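Local structure of isoflavone reductase (Medicago sativa, 2GAS) at residues 159-164 / 300-305; 185-190 / 218-223; 164-169 / 261-266; 212-217 / 285-290; 150-155 / 192-197. The protein reduces 2'-hydroxyisoflavones such as 2'-hydroxyformononetin to chiral isoflavanones with NADPH, a late step in the biosynthesis of the pterocarpan phytoalexin medicarpin in alfalfa. One frame throughout, in Å; residues are numbered along the deposited sequence.

Contact 1. Residues 159-164 / 300-305; sequences FLRNLA and DEYLNQ
Y302, on the short helix 299-303, reaches across to the C-terminal end of helix 156-160 and meets L160 and R161 there. Its CG stands anti to the backbone N (chi1 172°), which sends the ring out toward the other segment. Followed outward from CB, the ring first meets L160: CD2 of Y302 lies 3.7 Å from CD2 of L160. The two side chains pass in opposite directions, and the leucine comes to the ring obliquely. One atom further, CE2 of Y302 comes to 4.0 Å from both N and CA of R161. At the tip, OH of Y302 rests against the aliphatic root of the arginine, 3.3 Å from CB and 3.7 Å from CG of R161. The extended R161 chain then carries its guanidinium away to a salt bridge with D170. Beside the tyrosine, L303 crosses L160 at about a right angle, with CD2 of L303 4.1 Å from CG of L160, and the same methyl faces CD1 of L163 more loosely. L163, at positive phi, is the C-prime residue of a Schellman motif: N of A164 bonds to O of F159 and N of L163 to O of L160. L160 and L163 also lean on helix 223-234. With no directed bond between the two segments, the fit of this helix end and turn against helix 299-303 rests mainly on the shapes of L160, L303 and Y302.

Contact 2. Residues 185-190 / 218-223; sequences KGAYVT and KNYLTQ
Strands 185-189 and 220-222 pair antiparallel at one edge of a small mixed sheet, with G186 and L221 as a hydrogen-bonded pair and A187 with Y220 as a non-hydrogen-bonded one. G186 N gives to O of L221 at 2.8 Å from above the carbonyl plane, while L221 N returns a bond to O of G186 within that carbonyl's plane. Beyond the paired residues of 220-222, a backbone bond from Y188 N to O of N219 continues the ladder, and the N219 side chain adds another, ND2 to O of Y188 at 3.0 Å. The N219 amide has further partners in T297 and A299. K185 lies across the ring of Y220, its CB over one face, 3.8 Å from the centroid in a CH-pi contact. The chain bends at chi2 (-75°), which turns the ammonium back so that NZ of K185 bonds O of Y220 at 3.0 Å while making a salt bridge to E225, which also accepts from N of T222. A methionine in place of K185 would probably leave E225 without its positive mate and the Y220 carbonyl without this donor. On the other side of the sheet Y188 turns its ring edge to O of L221. There one water sits 2.6 Å from OH of Y188 and donates to O of L221 at 2.8 Å, and a second donates to OE1 of Q223.

Contact 3. Residues 164-169 / 261-266; sequences AQLDAT and YLLALY
With CG anti to the carbonyl carbon in both residues (chi1 -65° in each), L166 sends its branched end toward helix 259-271 and Y266 swings its ring off that helix to meet the loop. The two side chains cross at a slant, CD2 of L166 coming to 3.8 Å from CE1 of Y266, at the ring's edge and near its plane. The same methyl is 3.7 Å from CD2 of L262, and so bridges two residues one turn apart. The other branch, CD1 of L166, meets CD2 of L263 at 4.1 Å. A164 lies over a face of the Y266 ring: its CB is 4.3 Å from the centroid, and its O is 3.6 Å from CE1 of Y266, offset toward the rim. The opposite face carries the helix's own carbonyl, O of L262, so a backbone oxygen lies over the rim of each face and probably limits the ring's tilt. The phenol end is tied by water: a molecule in the plane of the ring lies 2.8 Å from OH of Y266 and donates to O of Q165 at 2.6 Å, a polar link in a contact otherwise made mainly through carbon. The contact thus packs the loop after helix 156-160 against helix 259-271, whose other sides pack on helices 126-143 and 245-254, while Y266 also touches L179 of strand 175-179.

Contact 4. Residues 212-217 / 285-290; sequences VHIRLP and IEASEA
R215 and E286 face each other through two nearly coplanar groups, guanidinium and carboxylate planes 17° apart. The arginine grips side-on: NE gives to OE1 of E286 at 2.8 Å and NH2 to OE2 of E286 at 2.7 Å, the latter nearly straight at 170°, each oxygen using its syn lone pair. R215 bends at chi2 and chi3, while E286, with CG anti to its N (chi1 -171°) and a bend at chi2, turns its carboxylate toward R215. NH1 and NH2 of R215 also give to the carbonyls of A275 and Y277, so the guanidinium is fixed in rotation. A leucine in place of R215 would probably leave the E286 carboxylate without its countercharge and freer to turn. A water lies 2.7 Å from OE1 of E286 and probably donates to it, while accepting from N of R215 and N of S288. H213 points the edge of its imidazole at O of I285, CD2 3.4 Å away, while its nitrogens bond to Y277 and D284. CG2 of V212 meets CB of I285 at 4.1 Å. H213 N to O of I285 and A287 N to O of H213 are two of the backbone bonds of the parallel pairing, the second from the first residue of helix 287-290, for which E286 is the N-cap. The strands belong to the parallel sheet 148-151, 210-213, 284-286 of this NmrA-type reductase.

Contact 5. Residues 150-155 / 192-197; sequences LCCHAF and ADVGTF
The F155 ring takes V194 obliquely: CG2 of the valine lies 3.4 Å from CE1 of F155, and CB of V194 follows at 3.8 Å from the same carbon. Ring and valine cross at about a right angle. The ring of F155 also touches I14, one of the residues inferred to bind NADP(+), and its side chain lies about 8 Å from that of K133, the inferred proton acceptor, so the contact probably lies behind the cofactor site. V194 has CG1 anti to its backbone N (chi1 169°), which turns both methyls to the side of C152 and F155, CG2 the closer to each. CG2 leans on CB of C152 at 3.7 Å as well as on the ring, and SG of C152 meets both methyls, with CG2 of V194 at 3.9 Å. That sulfur sits between the backbone N and the carbonyl carbon of its own residue, with chi1 at 60°, and is thereby turned against the valine. Here helix 191-202 packs over strand 148-151, an edge strand of the three-stranded parallel sheet, and strand 154-155, which begins the mixed sheet, in this NmrA-type member of the NADP-binding Rossmann superfamily. Further along, CD1 of L150 meets CG1 of V194 at 4.3 Å, and CD2 of L150 approaches the carbonyl O of F197 at 4.4 Å. The F197 ring itself leads off toward I214 and V294, while V189 of strand 185-189 touches both C152 and V194.

In the fold
Along the chain, 150-155 comes first, and contact 5 is the first to close, on helix 191-202. Segment 159-164 opens contact 1, the longest loop, closed only near the C terminus at 300-305; contacts 2, 3 and 4 nest inside it, whereas contact 5 crosses it. Contact 3 starts at A164, shared with contact 1, and encloses contact 2, whose segments alternate with those of contacts 4 and 5. Contact 4 opens after contact 5 has closed; both cross contact 3. Contacts 4 and 5 meet on the parallel sheet through strands 210-213 and 148-151, contacts 2 and 5 on the mixed sheet through 185-189 and 154-155. L163 joins contact 1 to Q223 of contact 2.

Contact 1. Residues 159-164 / 300-305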
# COMPACT_ATOMS: atom_id res chain seq x y z
N PHE A 159 1.18 9.65 -4.36
CA PHE A 159 0.15 10.68 -4.41
C PHE A 159 0.62 12.08 -4.04
O PHE A 159 0.43 13.03 -4.80
CB PHE A 159 -1.02 10.35 -3.48
CG PHE A 159 -1.87 9.19 -3.93
CD1 PHE A 159 -1.43 7.88 -3.76
CD2 PHE A 159 -3.12 9.41 -4.50
CE1 PHE A 159 -2.23 6.81 -4.14
CE2 PHE A 159 -3.93 8.34 -4.88
CZ PHE A 159 -3.48 7.04 -4.71
N LEU A 160 1.21 12.20 -2.86
CA LEU A 160 1.66 13.49 -2.37
C LEU A 160 2.83 14.11 -3.12
O LEU A 160 2.91 15.33 -3.24
CB LEU A 160 2.00 13.38 -0.88
CG LEU A 160 2.12 14.69 -0.11
CD1 LEU A 160 0.83 15.49 -0.25
CD2 LEU A 160 2.41 14.40 1.36
N ARG A 161 3.73 13.27 -3.62
CA ARG A 161 4.90 13.79 -4.32
C ARG A 161 4.57 14.78 -5.43
O ARG A 161 5.31 15.75 -5.63
CB ARG A 161 5.74 12.66 -4.90
CG ARG A 161 7.00 13.19 -5.55
CD ARG A 161 7.92 12.09 -6.02
NE ARG A 161 9.10 12.67 -6.66
CZ ARG A 161 10.14 11.97 -7.06
NH1 ARG A 161 10.16 10.65 -6.90
NH2 ARG A 161 11.17 12.58 -7.63
N ASN A 162 3.50 14.55 -6.17
CA ASN A 162 3.16 15.49 -7.22
C ASN A 162 1.82 16.16 -6.96
O ASN A 162 1.19 16.68 -7.88
CB ASN A 162 3.18 14.82 -8.60
CG ASN A 162 2.17 13.71 -8.73
OD1 ASN A 162 2.05 13.10 -9.80
ND2 ASN A 162 1.43 13.43 -7.66
N LEU A 163 1.41 16.18 -5.70
CA LEU A 163 0.15 16.79 -5.30
C LEU A 163 -1.00 16.32 -6.19
O LEU A 163 -1.88 17.11 -6.57
CB LEU A 163 0.26 18.32 -5.35
CG LEU A 163 0.77 19.02 -4.08
CD1 LEU A 163 2.04 18.36 -3.58
CD2 LEU A 163 1.01 20.50 -4.39
N ALA A 164 -0.99 15.03 -6.52
CA ALA A 164 -2.02 14.42 -7.35
C ALA A 164 -2.23 15.12 -8.69
O ALA A 164 -3.35 15.20 -9.18
CB ALA A 164 -3.34 14.37 -6.58
N ASP A 300 3.98 17.28 6.12
CA ASP A 300 4.79 18.49 6.16
C ASP A 300 6.28 18.13 6.04
O ASP A 300 7.00 18.73 5.25
CB ASP A 300 4.55 19.24 7.47
CG ASP A 300 5.34 20.53 7.56
OD1 ASP A 300 4.98 21.49 6.84
OD2 ASP A 300 6.32 20.58 8.33
N GLU A 301 6.71 17.16 6.83
CA GLU A 301 8.10 16.71 6.81
C GLU A 301 8.45 16.09 5.46
O GLU A 301 9.51 16.36 4.89
CB GLU A 301 8.35 15.71 7.95
CG GLU A 301 8.39 16.35 9.34
CD GLU A 301 8.32 15.34 10.50
OE1 GLU A 301 8.58 15.75 11.65
OE2 GLU A 301 8.02 14.15 10.27
N TYR A 302 7.55 15.26 4.94
CA TYR A 302 7.78 14.61 3.66
C TYR A 302 8.06 15.61 2.53
O TYR A 302 8.97 15.42 1.73
CB TYR A 302 6.58 13.74 3.26
CG TYR A 302 6.70 13.20 1.85
CD1 TYR A 302 7.53 12.12 1.56
CD2 TYR A 302 6.05 13.83 0.78
CE1 TYR A 302 7.73 11.70 0.25
CE2 TYR A 302 6.24 13.42 -0.52
CZ TYR A 302 7.09 12.35 -0.79
OH TYR A 302 7.30 11.97 -2.10
N LEU A 303 7.27 16.68 2.48
CA LEU A 303 7.43 17.68 1.44
C LEU A 303 8.69 18.54 1.56
O LEU A 303 9.08 19.20 0.59
CB LEU A 303 6.19 18.58 1.39
CG LEU A 303 4.92 17.88 0.90
CD1 LEU A 303 3.73 18.81 1.10
CD2 LEU A 303 5.07 17.50 -0.57
N ASN A 304 9.32 18.54 2.73
CA ASN A 304 10.52 19.34 2.92
C ASN A 304 11.64 19.01 1.95
O ASN A 304 12.44 19.88 1.59
CB ASN A 304 11.04 19.21 4.35
CG ASN A 304 10.30 20.09 5.33
OD1 ASN A 304 9.96 21.23 5.00
ND2 ASN A 304 10.06 19.59 6.53
N GLN A 305 11.71 17.76 1.51
CA GLN A 305 12.77 17.36 0.59
C GLN A 305 12.66 18.00 -0.78
O GLN A 305 13.63 18.03 -1.53
CB GLN A 305 12.80 15.83 0.45
CG GLN A 305 11.53 15.25 -0.15
CD GLN A 305 11.59 13.73 -0.24
OE1 GLN A 305 12.43 13.17 -0.93
NE2 GLN A 305 10.69 13.07 0.47

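Contact 2. Residues 185-190 / 218-223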
# COMPACT_ATOMS: atom_id res chain seq x y z
N LYS A 185 -11.18 14.96 2.74
CA LYS A 185 -10.01 14.40 3.41
C LYS A 185 -9.37 13.22 2.70
O LYS A 185 -10.05 12.33 2.18
CB LYS A 185 -10.37 13.99 4.84
CG LYS A 185 -10.63 15.14 5.79
CD LYS A 185 -9.34 15.81 6.22
CE LYS A 185 -9.61 16.88 7.29
NZ LYS A 185 -8.36 17.51 7.79
N GLY A 186 -8.04 13.22 2.68
CA GLY A 186 -7.26 12.14 2.10
C GLY A 186 -6.32 11.70 3.20
O GLY A 186 -6.07 12.48 4.12
N ALA A 187 -5.81 10.47 3.13
CA ALA A 187 -4.88 9.97 4.16
C ALA A 187 -3.55 9.62 3.50
O ALA A 187 -3.51 8.81 2.58
CB ALA A 187 -5.49 8.74 4.84
N TYR A 188 -2.47 10.24 3.98
CA TYR A 188 -1.14 10.02 3.42
C TYR A 188 -0.16 9.38 4.40
O TYR A 188 -0.19 9.66 5.59
CB TYR A 188 -0.56 11.36 2.94
CG TYR A 188 -1.44 12.06 1.94
CD1 TYR A 188 -2.43 12.95 2.36
CD2 TYR A 188 -1.31 11.81 0.57
CE1 TYR A 188 -3.28 13.57 1.45
CE2 TYR A 188 -2.16 12.43 -0.35
CZ TYR A 188 -3.14 13.30 0.09
OH TYR A 188 -3.99 13.90 -0.82
N VAL A 189 0.72 8.54 3.87
CA VAL A 189 1.71 7.84 4.69
C VAL A 189 2.92 7.48 3.83
O VAL A 189 2.76 7.13 2.65
CB VAL A 189 1.08 6.56 5.31
CG1 VAL A 189 0.61 5.62 4.21
CG2 VAL A 189 2.08 5.86 6.22
N THR A 190 4.12 7.57 4.39
CA THR A 190 5.31 7.24 3.61
C THR A 190 5.43 5.73 3.47
O THR A 190 4.87 4.97 4.26
CB THR A 190 6.61 7.76 4.28
OG1 THR A 190 6.85 7.05 5.50
CG2 THR A 190 6.49 9.24 4.59
N LYS A 218 -2.07 13.97 11.63
CA LYS A 218 -1.41 15.08 10.96
C LYS A 218 -1.29 14.92 9.45
O LYS A 218 -0.89 15.85 8.75
CB LYS A 218 -0.03 15.33 11.56
CG LYS A 218 -0.09 15.92 12.97
CD LYS A 218 1.30 16.15 13.55
CE LYS A 218 2.02 14.84 13.82
NZ LYS A 218 3.36 15.04 14.44
N ASN A 219 -1.64 13.73 8.95
CA ASN A 219 -1.57 13.44 7.52
C ASN A 219 -2.95 13.24 6.91
O ASN A 219 -3.07 12.80 5.77
CB ASN A 219 -0.72 12.20 7.27
CG ASN A 219 0.74 12.40 7.62
OD1 ASN A 219 1.13 13.48 8.08
ND2 ASN A 219 1.55 11.37 7.42
N TYR A 220 -3.99 13.54 7.69
CA TYR A 220 -5.37 13.40 7.24
C TYR A 220 -5.68 14.81 6.77
O TYR A 220 -6.04 15.68 7.57
CB TYR A 220 -6.25 13.00 8.42
CG TYR A 220 -7.62 12.50 8.04
CD1 TYR A 220 -7.77 11.38 7.23
CD2 TYR A 220 -8.77 13.13 8.52
CE1 TYR A 220 -9.03 10.89 6.90
CE2 TYR A 220 -10.04 12.65 8.20
CZ TYR A 220 -10.16 11.53 7.39
OH TYR A 220 -11.41 11.05 7.08
N LEU A 221 -5.55 15.04 5.46
CA LEU A 221 -5.71 16.37 4.90
C LEU A 221 -6.50 16.45 3.61
O LEU A 221 -6.42 15.56 2.77
CB LEU A 221 -4.32 16.96 4.63
CG LEU A 221 -3.31 16.95 5.77
CD1 LEU A 221 -1.89 17.08 5.21
CD2 LEU A 221 -3.62 18.09 6.73
N THR A 222 -7.25 17.53 3.44
CA THR A 222 -8.01 17.74 2.21
C THR A 222 -7.00 18.27 1.19
O THR A 222 -5.91 18.70 1.57
CB THR A 222 -9.10 18.81 2.40
OG1 THR A 222 -8.48 20.08 2.63
CG2 THR A 222 -9.99 18.46 3.59
N GLN A 223 -7.35 18.24 -0.09
CA GLN A 223 -6.41 18.73 -1.09
C GLN A 223 -6.12 20.22 -0.86
O GLN A 223 -5.00 20.68 -1.09
CB GLN A 223 -6.96 18.50 -2.51
CG GLN A 223 -5.98 18.90 -3.61
CD GLN A 223 -4.77 17.99 -3.68
OE1 GLN A 223 -4.45 17.25 -2.74
NE2 GLN A 223 -4.07 18.04 -4.81
O HOH W 1 -6.14 15.11 0.02
O HOH W 2 -2.01 15.61 -2.81

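Contact 3. Residues 164-169 / 261-266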
# COMPACT_ATOMS: atom_id res chain seq x y z
N ALA A 164 -0.99 15.03 -6.52
CA ALA A 164 -2.02 14.42 -7.35
C ALA A 164 -2.23 15.12 -8.69
O ALA A 164 -3.35 15.20 -9.18
CB ALA A 164 -3.34 14.37 -6.58
N GLN A 165 -1.15 15.63 -9.27
CA GLN A 165 -1.23 16.32 -10.56
C GLN A 165 -0.78 15.41 -11.70
O GLN A 165 0.20 14.68 -11.56
CB GLN A 165 -0.33 17.57 -10.56
CG GLN A 165 -0.66 18.58 -9.48
CD GLN A 165 -2.06 19.16 -9.64
OE1 GLN A 165 -2.96 18.85 -8.86
NE2 GLN A 165 -2.24 19.99 -10.65
N LEU A 166 -1.49 15.47 -12.82
CA LEU A 166 -1.15 14.66 -13.99
C LEU A 166 0.15 15.12 -14.66
O LEU A 166 0.45 16.32 -14.70
CB LEU A 166 -2.29 14.71 -15.02
CG LEU A 166 -3.63 14.11 -14.61
CD1 LEU A 166 -4.63 14.32 -15.74
CD2 LEU A 166 -3.47 12.63 -14.31
N ASP A 167 0.90 14.17 -15.19
CA ASP A 167 2.16 14.45 -15.87
C ASP A 167 3.11 15.33 -15.08
O ASP A 167 3.65 16.31 -15.60
CB ASP A 167 1.89 15.09 -17.24
CG ASP A 167 1.09 14.19 -18.15
OD1 ASP A 167 1.53 13.05 -18.40
OD2 ASP A 167 0.01 14.62 -18.62
N ALA A 168 3.31 14.98 -13.81
CA ALA A 168 4.21 15.72 -12.93
C ALA A 168 4.78 14.73 -11.93
O ALA A 168 4.06 13.88 -11.41
CB ALA A 168 3.45 16.83 -12.21
N THR A 169 6.08 14.84 -11.66
CA THR A 169 6.73 13.95 -10.71
C THR A 169 6.97 14.64 -9.38
O THR A 169 6.95 14.01 -8.32
CB THR A 169 8.07 13.42 -11.25
OG1 THR A 169 8.93 14.52 -11.56
CG2 THR A 169 7.85 12.59 -12.51
N TYR A 261 -7.11 5.57 -15.96
CA TYR A 261 -6.95 4.82 -14.72
C TYR A 261 -6.47 5.75 -13.61
O TYR A 261 -6.98 5.71 -12.49
CB TYR A 261 -5.92 3.71 -14.92
CG TYR A 261 -5.73 2.83 -13.72
CD1 TYR A 261 -6.58 1.75 -13.47
CD2 TYR A 261 -4.70 3.07 -12.80
CE1 TYR A 261 -6.42 0.94 -12.34
CE2 TYR A 261 -4.53 2.27 -11.68
CZ TYR A 261 -5.39 1.21 -11.45
OH TYR A 261 -5.21 0.41 -10.35
N LEU A 262 -5.49 6.58 -13.94
CA LEU A 262 -4.91 7.53 -13.00
C LEU A 262 -5.97 8.51 -12.50
O LEU A 262 -6.10 8.73 -11.29
CB LEU A 262 -3.77 8.28 -13.68
CG LEU A 262 -2.57 8.73 -12.84
CD1 LEU A 262 -1.89 7.50 -12.23
CD2 LEU A 262 -1.59 9.50 -13.72
N LEU A 263 -6.72 9.09 -13.43
CA LEU A 263 -7.76 10.05 -13.06
C LEU A 263 -8.85 9.39 -12.22
O LEU A 263 -9.39 10.02 -11.30
CB LEU A 263 -8.40 10.67 -14.30
CG LEU A 263 -7.90 12.03 -14.76
CD1 LEU A 263 -8.85 12.56 -15.83
CD2 LEU A 263 -7.84 13.01 -13.59
N ALA A 264 -9.18 8.14 -12.53
CA ALA A 264 -10.21 7.44 -11.77
C ALA A 264 -9.71 7.21 -10.35
O ALA A 264 -10.47 7.28 -9.39
CB ALA A 264 -10.55 6.11 -12.44
N LEU A 265 -8.41 6.93 -10.21
CA LEU A 265 -7.82 6.72 -8.90
C LEU A 265 -7.94 8.02 -8.09
O LEU A 265 -8.37 7.99 -6.93
CB LEU A 265 -6.35 6.31 -9.04
CG LEU A 265 -5.59 5.98 -7.76
CD1 LEU A 265 -6.28 4.85 -7.01
CD2 LEU A 265 -4.17 5.57 -8.12
N TYR A 266 -7.57 9.14 -8.70
CA TYR A 266 -7.65 10.45 -8.04
C TYR A 266 -9.10 10.82 -7.73
O TYR A 266 -9.39 11.40 -6.69
CB TYR A 266 -7.05 11.54 -8.93
CG TYR A 266 -5.57 11.41 -9.20
CD1 TYR A 266 -5.02 11.96 -10.35
CD2 TYR A 266 -4.73 10.76 -8.30
CE1 TYR A 266 -3.66 11.87 -10.61
CE2 TYR A 266 -3.35 10.66 -8.56
CZ TYR A 266 -2.83 11.22 -9.72
OH TYR A 266 -1.49 11.12 -10.01
O HOH W 3 0.20 12.15 -12.04

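Contact 4. Residues 212-217 / 285-290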
# COMPACT_ATOMS: atom_id res chain seq x y z
N VAL A 212 -6.76 -3.34 8.88
CA VAL A 212 -6.07 -2.30 9.65
C VAL A 212 -6.01 -1.06 8.77
O VAL A 212 -5.51 -1.11 7.64
CB VAL A 212 -4.64 -2.76 10.03
CG1 VAL A 212 -3.89 -1.63 10.73
CG2 VAL A 212 -4.71 -3.97 10.93
N HIS A 213 -6.53 0.05 9.28
CA HIS A 213 -6.60 1.29 8.53
C HIS A 213 -5.60 2.33 8.99
O HIS A 213 -5.51 2.62 10.18
CB HIS A 213 -8.00 1.87 8.65
CG HIS A 213 -9.08 0.87 8.34
ND1 HIS A 213 -9.60 0.71 7.08
CD2 HIS A 213 -9.66 -0.06 9.12
CE1 HIS A 213 -10.47 -0.29 7.09
NE2 HIS A 213 -10.52 -0.78 8.32
N ILE A 214 -4.86 2.89 8.04
CA ILE A 214 -3.88 3.92 8.37
C ILE A 214 -4.43 5.29 7.97
O ILE A 214 -4.48 5.64 6.80
CB ILE A 214 -2.54 3.70 7.62
CG1 ILE A 214 -2.07 2.25 7.78
CG2 ILE A 214 -1.49 4.68 8.15
CD1 ILE A 214 -1.66 1.88 9.17
N ARG A 215 -4.89 6.05 8.96
CA ARG A 215 -5.38 7.41 8.76
C ARG A 215 -4.70 8.18 9.89
O ARG A 215 -5.26 8.30 10.98
CB ARG A 215 -6.91 7.50 8.91
CG ARG A 215 -7.72 7.19 7.65
CD ARG A 215 -8.30 5.78 7.68
NE ARG A 215 -9.22 5.55 8.80
CZ ARG A 215 -10.53 5.77 8.77
NH1 ARG A 215 -11.12 6.25 7.68
NH2 ARG A 215 -11.27 5.48 9.84
N LEU A 216 -3.50 8.67 9.63
CA LEU A 216 -2.72 9.39 10.64
C LEU A 216 -3.18 10.85 10.77
O LEU A 216 -3.21 11.60 9.80
CB LEU A 216 -1.24 9.30 10.28
CG LEU A 216 -0.76 7.86 10.01
CD1 LEU A 216 0.60 7.87 9.36
CD2 LEU A 216 -0.74 7.06 11.31
N PRO A 217 -3.53 11.27 11.99
CA PRO A 217 -4.00 12.63 12.29
C PRO A 217 -3.38 13.80 11.53
O PRO A 217 -4.09 14.56 10.87
CB PRO A 217 -3.81 12.73 13.80
CG PRO A 217 -4.15 11.35 14.24
CD PRO A 217 -3.39 10.50 13.24
N ILE A 285 -9.49 -2.15 12.62
CA ILE A 285 -8.55 -1.65 13.61
C ILE A 285 -8.05 -0.31 13.05
O ILE A 285 -7.73 -0.23 11.86
CB ILE A 285 -7.34 -2.60 13.79
CG1 ILE A 285 -7.78 -3.90 14.47
CG2 ILE A 285 -6.25 -1.91 14.59
CD1 ILE A 285 -8.37 -3.71 15.85
N GLU A 286 -8.01 0.73 13.88
CA GLU A 286 -7.52 2.04 13.44
C GLU A 286 -6.07 2.12 13.91
O GLU A 286 -5.79 2.19 15.11
CB GLU A 286 -8.35 3.15 14.10
CG GLU A 286 -8.08 4.55 13.56
CD GLU A 286 -8.66 4.75 12.17
OE1 GLU A 286 -7.89 5.00 11.22
OE2 GLU A 286 -9.90 4.65 12.04
N ALA A 287 -5.13 2.09 12.97
CA ALA A 287 -3.72 2.11 13.32
C ALA A 287 -3.30 3.22 14.28
O ALA A 287 -2.54 2.97 15.21
CB ALA A 287 -2.87 2.17 12.07
N SER A 288 -3.79 4.44 14.07
CA SER A 288 -3.42 5.54 14.94
C SER A 288 -3.87 5.32 16.39
O SER A 288 -3.28 5.86 17.32
CB SER A 288 -4.00 6.86 14.41
OG SER A 288 -5.41 6.82 14.35
N GLU A 289 -4.92 4.52 16.58
CA GLU A 289 -5.44 4.24 17.92
C GLU A 289 -4.77 3.03 18.55
O GLU A 289 -4.53 3.00 19.76
CB GLU A 289 -6.95 4.00 17.86
CG GLU A 289 -7.76 5.17 17.33
CD GLU A 289 -7.66 6.39 18.22
OE1 GLU A 289 -8.01 6.29 19.41
OE2 GLU A 289 -7.25 7.46 17.72
N ALA A 290 -4.48 2.03 17.73
CA ALA A 290 -3.85 0.81 18.22
C ALA A 290 -2.36 0.94 18.44
O ALA A 290 -1.80 0.33 19.35
CB ALA A 290 -4.12 -0.34 17.24
O HOH W 4 -5.28 5.39 11.64

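Contact 5. Residues 150-155 / 192-197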
# COMPACT_ATOMS: atom_id res chain seq x y z
N LEU A 150 -4.18 -4.73 5.07
CA LEU A 150 -3.49 -3.49 5.41
C LEU A 150 -3.91 -2.39 4.45
O LEU A 150 -3.46 -2.33 3.31
CB LEU A 150 -1.97 -3.72 5.36
CG LEU A 150 -1.01 -2.76 6.08
CD1 LEU A 150 -1.13 -1.36 5.50
CD2 LEU A 150 -1.31 -2.75 7.56
N CYS A 151 -4.80 -1.52 4.91
CA CYS A 151 -5.32 -0.43 4.10
C CYS A 151 -4.60 0.86 4.49
O CYS A 151 -5.03 1.57 5.41
CB CYS A 151 -6.83 -0.31 4.32
SG CYS A 151 -7.70 -1.88 4.05
N CYS A 152 -3.51 1.15 3.79
CA CYS A 152 -2.69 2.33 4.08
C CYS A 152 -3.05 3.56 3.27
O CYS A 152 -2.41 4.60 3.40
CB CYS A 152 -1.22 2.00 3.86
SG CYS A 152 -0.83 1.49 2.16
N HIS A 153 -4.05 3.44 2.40
CA HIS A 153 -4.48 4.55 1.58
C HIS A 153 -3.39 5.16 0.69
O HIS A 153 -2.70 4.42 -0.02
CB HIS A 153 -5.17 5.59 2.47
CG HIS A 153 -6.49 5.12 2.98
ND1 HIS A 153 -7.58 4.95 2.16
CD2 HIS A 153 -6.86 4.65 4.20
CE1 HIS A 153 -8.57 4.39 2.83
NE2 HIS A 153 -8.16 4.20 4.08
N ALA A 154 -3.21 6.48 0.73
CA ALA A 154 -2.27 7.13 -0.18
C ALA A 154 -0.79 7.23 0.18
O ALA A 154 -0.41 7.96 1.09
CB ALA A 154 -2.80 8.53 -0.53
N PHE A 155 0.04 6.50 -0.56
CA PHE A 155 1.49 6.53 -0.34
C PHE A 155 1.99 7.92 -0.72
O PHE A 155 1.60 8.45 -1.76
CB PHE A 155 2.20 5.52 -1.24
CG PHE A 155 2.09 4.11 -0.77
CD1 PHE A 155 2.82 3.67 0.33
CD2 PHE A 155 1.30 3.20 -1.46
CE1 PHE A 155 2.75 2.34 0.75
CE2 PHE A 155 1.22 1.87 -1.05
CZ PHE A 155 1.94 1.44 0.06
N ALA A 192 8.04 3.94 3.95
CA ALA A 192 8.78 3.43 5.11
C ALA A 192 7.83 3.17 6.28
O ALA A 192 7.90 2.12 6.93
CB ALA A 192 9.86 4.43 5.52
N ASP A 193 6.94 4.13 6.54
CA ASP A 193 5.99 4.00 7.64
C ASP A 193 4.99 2.88 7.39
O ASP A 193 4.54 2.23 8.34
CB ASP A 193 5.28 5.32 7.88
CG ASP A 193 6.16 6.34 8.59
OD1 ASP A 193 5.75 7.52 8.68
OD2 ASP A 193 7.26 5.97 9.07
N VAL A 194 4.62 2.65 6.14
CA VAL A 194 3.70 1.56 5.86
C VAL A 194 4.41 0.26 6.26
O VAL A 194 3.78 -0.66 6.78
CB VAL A 194 3.30 1.52 4.37
CG1 VAL A 194 2.56 0.22 4.05
CG2 VAL A 194 2.40 2.71 4.07
N GLY A 195 5.72 0.20 6.03
CA GLY A 195 6.45 -0.99 6.43
C GLY A 195 6.34 -1.18 7.94
O GLY A 195 6.03 -2.26 8.44
N THR A 196 6.58 -0.10 8.67
CA THR A 196 6.51 -0.16 10.12
C THR A 196 5.15 -0.60 10.64
O THR A 196 5.07 -1.49 11.49
CB THR A 196 6.90 1.19 10.72
OG1 THR A 196 8.22 1.53 10.27
CG2 THR A 196 6.87 1.14 12.24
N PHE A 197 4.08 0.00 10.13
CA PHE A 197 2.74 -0.36 10.58
C PHE A 197 2.33 -1.77 10.16
O PHE A 197 1.57 -2.44 10.86
CB PHE A 197 1.71 0.65 10.05
CG PHE A 197 1.70 1.94 10.81
CD1 PHE A 197 2.19 3.11 10.23
CD2 PHE A 197 1.21 1.99 12.11
CE1 PHE A 197 2.19 4.30 10.94
CE2 PHE A 197 1.20 3.18 12.83
CZ PHE A 197 1.69 4.33 12.25